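Local coordinates for ribosome-inactivating protein 3 (Zea mays, PDB 2PQG), which is a maize member of the ribosome-inactivating protein family, also called the B-32 protein, at residues 38-43 against 257-262. Numbering follows the deposited sequence.
Sequences QPVLPP and ALVKNQ
The side chain of N261 crosses that of V40 at about a right angle, with V40 CG1 3.4 Å from N261 CG. With CG swung anti to the main-chain nitrogen, N261 carries ND2 past the valine to L41 O at 3.0 Å; the bond is bent, and the acceptor lies 18° out of the amide plane. The CD of P43 borders the same ND2. V40 turns its other methyl, CG2, to V259 CG2 (4.0 Å), while its side chain also reaches F228 of helix 220-232. Between these valines the backbones form a single parallel beta bridge: V259 N donates to P39 O (3.2 Å), and L41 N to V259 O (3.1 Å), the latter nearly straight at 172°. The bridge joins the loop between helix 15-27 and strand 51-57 to the C-terminal tail of this ribosome-inactivating protein. L258 packs against P39 and L41: its CD2 touches P39 CB (3.7 Å), and CD1 faces L41 CD2, the two leucines crossing roughly perpendicularly next to helix 15-27. Q38 packs CB and CG on A257 O; a bend at chi2 then turns its amide aside, where NE2 bonds V256 O. One water links P42 O with N261 N.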
# COMPACT_ATOMS: atom_id res chain seq x y z
N GLN A 38 12.76 -15.40 -3.34
CA GLN A 38 11.48 -14.78 -3.69
C GLN A 38 11.24 -14.64 -5.18
O GLN A 38 12.17 -14.49 -5.97
CB GLN A 38 11.38 -13.37 -3.10
CG GLN A 38 11.62 -13.27 -1.61
CD GLN A 38 13.08 -13.07 -1.27
OE1 GLN A 38 13.96 -13.20 -2.13
NE2 GLN A 38 13.36 -12.75 -0.01
N PRO A 39 9.96 -14.71 -5.59
CA PRO A 39 9.61 -14.57 -7.00
C PRO A 39 9.94 -13.14 -7.42
O PRO A 39 9.83 -12.22 -6.61
CB PRO A 39 8.10 -14.82 -7.00
CG PRO A 39 7.95 -15.84 -5.95
CD PRO A 39 8.85 -15.32 -4.84
N VAL A 40 10.34 -12.97 -8.68
CA VAL A 40 10.69 -11.66 -9.21
C VAL A 40 9.52 -11.11 -10.01
O VAL A 40 9.06 -11.74 -10.97
CB VAL A 40 11.92 -11.76 -10.13
CG1 VAL A 40 12.41 -10.37 -10.50
CG2 VAL A 40 13.01 -12.54 -9.43
N LEU A 41 9.03 -9.93 -9.61
CA LEU A 41 7.90 -9.30 -10.27
C LEU A 41 8.22 -8.89 -11.70
O LEU A 41 9.38 -8.82 -12.09
CB LEU A 41 7.46 -8.07 -9.48
CG LEU A 41 6.94 -8.36 -8.07
CD1 LEU A 41 6.72 -7.05 -7.34
CD2 LEU A 41 5.65 -9.14 -8.14
N PRO A 42 7.18 -8.64 -12.52
CA PRO A 42 7.40 -8.24 -13.91
C PRO A 42 8.23 -6.97 -13.97
O PRO A 42 8.13 -6.11 -13.10
CB PRO A 42 5.98 -8.01 -14.43
CG PRO A 42 5.15 -8.95 -13.58
CD PRO A 42 5.74 -8.76 -12.22
N PRO A 43 9.08 -6.82 -15.01
CA PRO A 43 9.91 -5.61 -15.13
C PRO A 43 9.07 -4.35 -15.22
O PRO A 43 8.02 -4.34 -15.88
CB PRO A 43 10.72 -5.87 -16.39
CG PRO A 43 9.83 -6.76 -17.20
CD PRO A 43 9.31 -7.72 -16.15
N ALA A 257 8.71 -10.87 0.50
CA ALA A 257 8.07 -12.01 -0.14
C ALA A 257 8.24 -11.93 -1.65
O ALA A 257 8.44 -12.94 -2.30
CB ALA A 257 6.58 -12.06 0.23
N LEU A 258 8.17 -10.72 -2.19
CA LEU A 258 8.32 -10.52 -3.63
C LEU A 258 9.32 -9.39 -3.91
O LEU A 258 9.17 -8.28 -3.39
CB LEU A 258 6.97 -10.17 -4.25
CG LEU A 258 5.84 -11.19 -4.07
CD1 LEU A 258 4.52 -10.53 -4.45
CD2 LEU A 258 6.10 -12.43 -4.92
N VAL A 259 10.32 -9.67 -4.74
CA VAL A 259 11.31 -8.65 -5.05
C VAL A 259 11.10 -7.95 -6.37
O VAL A 259 10.57 -8.51 -7.34
CB VAL A 259 12.74 -9.21 -5.05
CG1 VAL A 259 13.07 -9.76 -3.68
CG2 VAL A 259 12.89 -10.26 -6.13
N LYS A 260 11.53 -6.70 -6.39
CA LYS A 260 11.45 -5.83 -7.55
C LYS A 260 12.48 -6.27 -8.59
O LYS A 260 13.68 -6.39 -8.29
CB LYS A 260 11.71 -4.41 -7.09
CG LYS A 260 11.46 -3.35 -8.12
CD LYS A 260 11.38 -2.01 -7.41
CE LYS A 260 11.19 -0.87 -8.37
NZ LYS A 260 11.42 -1.31 -9.77
N ASN A 261 12.00 -6.52 -9.81
CA ASN A 261 12.84 -6.96 -10.91
C ASN A 261 13.89 -5.93 -11.27
O ASN A 261 13.56 -4.80 -11.65
CB ASN A 261 12.00 -7.24 -12.15
CG ASN A 261 12.68 -8.21 -13.12
OD1 ASN A 261 13.91 -8.22 -13.26
ND2 ASN A 261 11.87 -9.01 -13.81
N GLN A 262 15.16 -6.33 -11.18
CA GLN A 262 16.26 -5.44 -11.54
C GLN A 262 16.45 -5.47 -13.06
O GLN A 262 16.94 -4.51 -13.65
CB GLN A 262 17.54 -5.86 -10.83
CG GLN A 262 17.59 -5.43 -9.38
CD GLN A 262 16.59 -4.33 -9.05
OE1 GLN A 262 15.51 -4.61 -8.51
NE2 GLN A 262 16.93 -3.09 -9.37
O HOH W 1 9.82 -4.94 -11.08